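Local coordinates for protein amide synthase (Vibrio cholerae, PDB 1L5A) that acts as a nonribosomal peptide synthetase condensation enzyme in vibriobactin biosynthesis, probably forming an amide bond between an acyl group and an amine, at residues V23-R28 against L136-L141; Q182-Y187 against G309-E314. All blocks are in the same frame, centred on the assembly; numbering follows the deposited sequence.

Overall arrangement
Contact 1 and contact 2 lie on opposite sides of the chain's centre, with their own centres 32 Å apart and their nearest atoms about 13 Å apart. They share no helix or strand. Contact 1 lays helix 131-150 over strand 22-30 of the five-stranded sheet, in the N-terminal half of the condensation fold; contact 2 joins helix 175-189 to the turn before helix 313-319 in the C-terminal half. They come in series along the chain, yet strand 348-356, which borders strand 22-30, follows both. The chain thus returns to the first half after building much of the second, tying together the two lobes expected of a condensation domain.

Contact 1 (V23-R28 against L136-L141); sequences VAHSLR and LFEQRL
His25 on strand 22-30 donates a hydrogen bond from ND1 to OE2 of Glu138 on helix 131-150, 3.1 Å away. Followed outward, the histidine keeps this one oxygen beside it: CB lies 4.0 Å from Glu138 OE2, CG 3.9 Å from the same atom, ND1 then makes the bond, and CE1 beyond it is again 3.9 Å from Glu138 OE2. With CG beside the backbone N and anti to the carbonyl carbon (chi1 -74°), the imidazole is carried toward the helix, and the rotation about CB-CG presents ND1 to the glutamate. The two side chains cross at about a right angle, and ring and carboxylate planes stand 63° apart. OE2 is met on its syn side but out of the carboxylate plane, and it is also tilted from the imidazole plane; the bond is correspondingly bent, with an N-H...O angle of 138°. Glu138 has a chain extended beyond CG, which brings OE2 of this buried residue to a donor on the sheet.

Two residues along the strand, Leu27 again points its CB toward the helix, whereas Ser26 between them points away, the usual alternation of a strand. One methyl of Leu27, CD2, lies 4.1 Å from Glu138 OE2. The other, CD1, meets CD2 of Leu141 tip to tip at 4.1 Å, about one helical turn on from the glutamate. A polar pair and an apolar pair therefore sit next to each other in this helix-on-sheet packing.

Helix 131-150 begins at the final glycine of the His-His-x-x-x-Asp-Gly signature of condensation domains, and His126 of that signature touches Val23. Strand 22-30 runs between antiparallel neighbours 117-125 and 348-356; Leu351 of the latter touches His25, Leu27 and Glu138, while Leu42 of helix 35-47 packs on Phe137 and Leu141.

Contact 2 (Q182-Y187 against G309-E314); sequences QFWQGY and GRYRIE
The carbonyl oxygens of Gly309 and Tyr311, the two residues that meet Trp184, both accept hydrogen bonds from ND2 of Asn277, whose OD1 in turn accepts from the backbone N of Ile313. This side chain from strand 277-282 thus fixes the turn leading into helix 313-319, in the C-terminal half of the two-lobed condensation fold. Arg312 occupies the N-cap position of that helix.

Against the turn lies the indole of Trp184, on helix 175-189. Its five-membered ring and the Tyr311 ring are nearly parallel, with planes 16° apart, yet strongly offset, and centroids 5.9 Å apart leave little of one ring above the other. The pyrrole atoms CD1 and NE1 of the indole lie against CB and CD2 of the tyrosine: Trp184 CD1 is 3.9 Å from Tyr311 CD2, and Trp184 NE1 is 3.9 Å from Tyr311 CB. For Tyr311, CG anti to the backbone N (chi1 -160°) carries the phenol past the indole, the two side chains running in opposite directions. Its hydroxyl goes on to a hydrogen bond with Asp319, and the indole NE1 finds its polar partner in the carbonyl oxygen of His308, just before the turn.

Phe183 directs CE2 onto the middle of the Trp184 ring system, 3.7 Å above it, and so covers one face, while Tyr311 lies obliquely on the other side. At the rim, near the ring plane, Trp184 CZ2 comes within 4.4 Å of Gly309 N, where the glycine backbone itself meets the aromatic edge.

At the start of helix 313-319, Arg312 at the N-cap pairs with Glu314 of the first helical turn: Arg312 NH1 donates to the syn lone pair of Glu314 OE1 at 2.9 Å, forming a salt bridge with an N-H...O angle of 153°.

Contact 1 (V23-R28 against L136-L141)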
loop_
_atom_site.group_PDB
_atom_site.type_symbol
_atom_site.label_atom_id
_atom_site.label_comp_id
_atom_site.label_asym_id
_atom_site.label_seq_id
_atom_site.Cartn_x
_atom_site.Cartn_y
_atom_site.Cartn_z
ATOM N N VAL A 23 9.335 -33.169 -2.845
ATOM C CA VAL A 23 7.922 -32.989 -3.151
ATOM C C VAL A 23 7.671 -33.708 -4.476
ATOM O O VAL A 23 8.229 -33.345 -5.520
ATOM C CB VAL A 23 7.544 -31.500 -3.326
ATOM C CG1 VAL A 23 6.031 -31.348 -3.306
ATOM C CG2 VAL A 23 8.167 -30.668 -2.240
ATOM N N ALA A 24 6.852 -34.743 -4.438
ATOM C CA ALA A 24 6.554 -35.475 -5.657
ATOM C C ALA A 24 5.070 -35.780 -5.780
ATOM O O ALA A 24 4.414 -36.189 -4.811
ATOM C CB ALA A 24 7.376 -36.784 -5.721
ATOM N N HIS A 25 4.539 -35.545 -6.975
ATOM C CA HIS A 25 3.141 -35.825 -7.264
ATOM C C HIS A 25 3.055 -36.693 -8.515
ATOM O O HIS A 25 3.932 -36.666 -9.369
ATOM C CB HIS A 25 2.355 -34.539 -7.520
ATOM C CG HIS A 25 2.068 -33.731 -6.293
ATOM N ND1 HIS A 25 0.934 -32.957 -6.168
ATOM C CD2 HIS A 25 2.774 -33.552 -5.151
ATOM C CE1 HIS A 25 0.952 -32.337 -5.003
ATOM N NE2 HIS A 25 2.058 -32.680 -4.365
ATOM N N SER A 26 2.005 -37.484 -8.614
ATOM C CA SER A 26 1.816 -38.281 -9.800
ATOM C C SER A 26 0.412 -37.959 -10.253
ATOM O O SER A 26 -0.510 -37.823 -9.436
ATOM C CB SER A 26 1.960 -39.775 -9.514
ATOM O OG SER A 26 0.881 -40.260 -8.754
ATOM N N LEU A 27 0.263 -37.791 -11.559
ATOM C CA LEU A 27 -1.034 -37.496 -12.139
ATOM C C LEU A 27 -1.381 -38.670 -13.033
ATOM O O LEU A 27 -0.562 -39.121 -13.845
ATOM C CB LEU A 27 -0.968 -36.199 -12.949
ATOM C CG LEU A 27 -0.664 -34.917 -12.162
ATOM C CD1 LEU A 27 -0.682 -33.721 -13.106
ATOM C CD2 LEU A 27 -1.690 -34.737 -11.044
ATOM N N ARG A 28 -2.576 -39.207 -12.861
ATOM C CA ARG A 28 -2.979 -40.323 -13.689
ATOM C C ARG A 28 -4.181 -39.844 -14.457
ATOM O O ARG A 28 -5.217 -39.484 -13.880
ATOM C CB ARG A 28 -3.330 -41.559 -12.857
ATOM C CG ARG A 28 -3.255 -42.862 -13.667
ATOM C CD ARG A 28 -3.462 -44.099 -12.797
ATOM N NE ARG A 28 -4.847 -44.247 -12.355
ATOM C CZ ARG A 28 -5.787 -44.864 -13.059
ATOM N NH1 ARG A 28 -5.486 -45.398 -14.240
ATOM N NH2 ARG A 28 -7.028 -44.937 -12.589
ATOM N N LEU A 136 0.135 -24.573 -8.588
ATOM C CA LEU A 136 0.278 -23.578 -9.646
ATOM C C LEU A 136 0.838 -24.290 -10.870
ATOM O O LEU A 136 0.383 -24.066 -11.984
ATOM C CB LEU A 136 1.231 -22.450 -9.250
ATOM C CG LEU A 136 0.712 -21.330 -8.342
ATOM C CD1 LEU A 136 1.838 -20.349 -8.064
ATOM C CD2 LEU A 136 -0.465 -20.606 -9.002
ATOM N N PHE A 137 1.825 -25.154 -10.657
ATOM C CA PHE A 137 2.423 -25.911 -11.753
ATOM C C PHE A 137 1.360 -26.796 -12.425
ATOM O O PHE A 137 1.363 -26.976 -13.642
ATOM C CB PHE A 137 3.559 -26.795 -11.223
ATOM C CG PHE A 137 3.907 -27.948 -12.127
ATOM C CD1 PHE A 137 4.810 -27.787 -13.179
ATOM C CD2 PHE A 137 3.339 -29.210 -11.920
ATOM C CE1 PHE A 137 5.149 -28.873 -14.014
ATOM C CE2 PHE A 137 3.671 -30.309 -12.750
ATOM C CZ PHE A 137 4.581 -30.143 -13.802
ATOM N N GLU A 138 0.449 -27.343 -11.631
ATOM C CA GLU A 138 -0.575 -28.226 -12.170
ATOM C C GLU A 138 -1.611 -27.486 -12.972
ATOM O O GLU A 138 -1.986 -27.919 -14.054
ATOM C CB GLU A 138 -1.227 -29.038 -11.033
ATOM C CG GLU A 138 -0.182 -29.885 -10.278
ATOM C CD GLU A 138 -0.728 -30.584 -9.056
ATOM O OE1 GLU A 138 -1.654 -30.031 -8.420
ATOM O OE2 GLU A 138 -0.210 -31.680 -8.720
ATOM N N GLN A 139 -2.067 -26.360 -12.446
ATOM C CA GLN A 139 -3.063 -25.568 -13.140
ATOM C C GLN A 139 -2.493 -25.027 -14.459
ATOM O O GLN A 139 -3.177 -25.003 -15.490
ATOM C CB GLN A 139 -3.544 -24.430 -12.232
ATOM C CG GLN A 139 -4.317 -24.893 -10.981
ATOM C CD GLN A 139 -5.494 -25.809 -11.321
ATOM O OE1 GLN A 139 -6.353 -25.459 -12.133
ATOM N NE2 GLN A 139 -5.529 -26.992 -10.706
ATOM N N ARG A 140 -1.234 -24.615 -14.434
ATOM C CA ARG A 140 -0.599 -24.112 -15.636
ATOM C C ARG A 140 -0.540 -25.259 -16.673
ATOM O O ARG A 140 -0.849 -25.069 -17.851
ATOM C CB ARG A 140 0.803 -23.607 -15.300
ATOM C CG ARG A 140 1.461 -22.812 -16.413
ATOM C CD ARG A 140 0.538 -21.733 -16.933
ATOM N NE ARG A 140 1.172 -20.957 -17.991
ATOM C CZ ARG A 140 0.523 -20.207 -18.878
ATOM N NH1 ARG A 140 -0.794 -20.117 -18.850
ATOM N NH2 ARG A 140 1.199 -19.560 -19.811
ATOM N N LEU A 141 -0.174 -26.456 -16.234
ATOM C CA LEU A 141 -0.105 -27.574 -17.163
ATOM C C LEU A 141 -1.471 -27.719 -17.809
ATOM O O LEU A 141 -1.594 -27.898 -19.023
ATOM C CB LEU A 141 0.269 -28.852 -16.431
ATOM C CG LEU A 141 0.102 -30.126 -17.241
ATOM C CD1 LEU A 141 1.137 -30.167 -18.375
ATOM C CD2 LEU A 141 0.266 -31.327 -16.296
#

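Contact 2 (Q182-Y187 against G309-E314)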
loop_
_atom_site.group_PDB
_atom_site.type_symbol
_atom_site.label_atom_id
_atom_site.label_comp_id
_atom_site.label_asym_id
_atom_site.label_seq_id
_atom_site.Cartn_x
_atom_site.Cartn_y
_atom_site.Cartn_z
ATOM N N GLN A 182 8.077 -5.771 14.771
ATOM C CA GLN A 182 7.429 -5.158 15.923
ATOM C C GLN A 182 6.267 -6.037 16.394
ATOM O O GLN A 182 6.195 -6.431 17.558
ATOM C CB GLN A 182 6.900 -3.775 15.531
ATOM C CG GLN A 182 6.326 -2.966 16.678
ATOM C CD GLN A 182 7.402 -2.489 17.641
ATOM O OE1 GLN A 182 8.330 -3.236 17.979
ATOM N NE2 GLN A 182 7.279 -1.241 18.097
ATOM N N PHE A 183 5.378 -6.365 15.463
ATOM C CA PHE A 183 4.208 -7.162 15.762
ATOM C C PHE A 183 4.466 -8.560 16.333
ATOM O O PHE A 183 3.810 -8.953 17.308
ATOM C CB PHE A 183 3.328 -7.270 14.515
ATOM C CG PHE A 183 2.237 -8.302 14.629
ATOM C CD1 PHE A 183 0.994 -7.962 15.128
ATOM C CD2 PHE A 183 2.479 -9.633 14.270
ATOM C CE1 PHE A 183 -0.002 -8.927 15.273
ATOM C CE2 PHE A 183 1.499 -10.603 14.411
ATOM C CZ PHE A 183 0.250 -10.250 14.917
ATOM N N TRP A 184 5.385 -9.318 15.736
ATOM C CA TRP A 184 5.637 -10.663 16.246
ATOM C C TRP A 184 6.284 -10.547 17.604
ATOM O O TRP A 184 5.994 -11.334 18.500
ATOM C CB TRP A 184 6.517 -11.500 15.296
ATOM C CG TRP A 184 5.803 -11.854 14.044
ATOM C CD1 TRP A 184 5.933 -11.236 12.832
ATOM C CD2 TRP A 184 4.706 -12.775 13.907
ATOM N NE1 TRP A 184 4.975 -11.699 11.960
ATOM C CE2 TRP A 184 4.210 -12.643 12.588
ATOM C CE3 TRP A 184 4.088 -13.689 14.773
ATOM C CZ2 TRP A 184 3.129 -13.388 12.112
ATOM C CZ3 TRP A 184 3.003 -14.436 14.301
ATOM C CH2 TRP A 184 2.538 -14.279 12.980
ATOM N N GLN A 185 7.143 -9.550 17.762
ATOM C CA GLN A 185 7.812 -9.329 19.040
ATOM C C GLN A 185 6.788 -9.134 20.179
ATOM O O GLN A 185 6.902 -9.714 21.259
ATOM C CB GLN A 185 8.685 -8.097 18.929
ATOM C CG GLN A 185 9.709 -7.941 20.015
ATOM C CD GLN A 185 10.534 -6.685 19.798
ATOM O OE1 GLN A 185 10.054 -5.566 20.021
ATOM N NE2 GLN A 185 11.774 -6.860 19.328
ATOM N N GLY A 186 5.772 -8.322 19.925
ATOM C CA GLY A 186 4.788 -8.084 20.952
ATOM C C GLY A 186 3.864 -9.251 21.158
ATOM O O GLY A 186 3.456 -9.524 22.283
ATOM N N TYR A 187 3.535 -9.936 20.067
ATOM C CA TYR A 187 2.638 -11.088 20.092
ATOM C C TYR A 187 3.166 -12.178 21.012
ATOM O O TYR A 187 2.419 -12.740 21.821
ATOM C CB TYR A 187 2.497 -11.660 18.685
ATOM C CG TYR A 187 1.358 -12.646 18.523
ATOM C CD1 TYR A 187 0.068 -12.307 18.914
ATOM C CD2 TYR A 187 1.557 -13.884 17.906
ATOM C CE1 TYR A 187 -1.006 -13.158 18.690
ATOM C CE2 TYR A 187 0.476 -14.758 17.677
ATOM C CZ TYR A 187 -0.800 -14.378 18.070
ATOM O OH TYR A 187 -1.886 -15.198 17.837
ATOM N N GLY A 309 2.442 -11.791 8.087
ATOM C CA GLY A 309 2.956 -13.065 7.614
ATOM C C GLY A 309 4.176 -13.182 6.710
ATOM O O GLY A 309 4.738 -14.269 6.579
ATOM N N ARG A 310 4.599 -12.091 6.091
ATOM C CA ARG A 310 5.733 -12.130 5.186
ATOM C C ARG A 310 7.037 -12.106 5.963
ATOM O O ARG A 310 8.125 -12.308 5.385
ATOM C CB ARG A 310 5.655 -10.940 4.216
ATOM C CG ARG A 310 6.703 -10.927 3.137
ATOM C CD ARG A 310 6.324 -10.010 1.993
ATOM N NE ARG A 310 7.185 -10.236 0.831
ATOM C CZ ARG A 310 6.851 -9.928 -0.418
ATOM N NH1 ARG A 310 5.670 -9.377 -0.681
ATOM N NH2 ARG A 310 7.692 -10.170 -1.408
ATOM N N TYR A 311 6.938 -11.854 7.272
ATOM C CA TYR A 311 8.136 -11.829 8.129
ATOM C C TYR A 311 8.459 -13.308 8.398
ATOM O O TYR A 311 7.645 -14.063 8.926
ATOM C CB TYR A 311 7.845 -11.064 9.439
ATOM C CG TYR A 311 9.078 -10.554 10.175
ATOM C CD1 TYR A 311 9.802 -9.458 9.702
ATOM C CD2 TYR A 311 9.528 -11.186 11.336
ATOM C CE1 TYR A 311 10.945 -9.005 10.366
ATOM C CE2 TYR A 311 10.659 -10.752 12.004
ATOM C CZ TYR A 311 11.369 -9.664 11.522
ATOM O OH TYR A 311 12.508 -9.265 12.194
ATOM N N ARG A 312 9.638 -13.728 7.982
ATOM C CA ARG A 312 10.057 -15.116 8.144
ATOM C C ARG A 312 10.163 -15.619 9.589
ATOM O O ARG A 312 10.769 -14.977 10.459
ATOM C CB ARG A 312 11.391 -15.315 7.422
ATOM C CG ARG A 312 11.269 -15.349 5.900
ATOM C CD ARG A 312 11.217 -16.784 5.470
ATOM N NE ARG A 312 9.959 -17.178 4.858
ATOM C CZ ARG A 312 9.415 -18.379 5.016
ATOM N NH1 ARG A 312 10.016 -19.288 5.768
ATOM N NH2 ARG A 312 8.276 -18.671 4.417
ATOM N N ILE A 313 9.573 -16.785 9.829
ATOM C CA ILE A 313 9.610 -17.389 11.148
ATOM C C ILE A 313 11.067 -17.654 11.537
ATOM O O ILE A 313 11.422 -17.599 12.712
ATOM C CB ILE A 313 8.804 -18.716 11.177
ATOM C CG1 ILE A 313 8.726 -19.250 12.610
ATOM C CG2 ILE A 313 9.452 -19.753 10.256
ATOM C CD1 ILE A 313 7.766 -18.498 13.505
ATOM N N GLU A 314 11.916 -17.936 10.555
ATOM C CA GLU A 314 13.322 -18.183 10.846
ATOM C C GLU A 314 13.882 -16.922 11.451
ATOM O O GLU A 314 14.710 -16.969 12.366
ATOM C CB GLU A 314 14.117 -18.524 9.576
ATOM C CG GLU A 314 13.744 -19.849 8.904
ATOM C CD GLU A 314 12.484 -19.758 8.053
ATOM O OE1 GLU A 314 12.011 -18.623 7.821
ATOM O OE2 GLU A 314 11.983 -20.818 7.598
#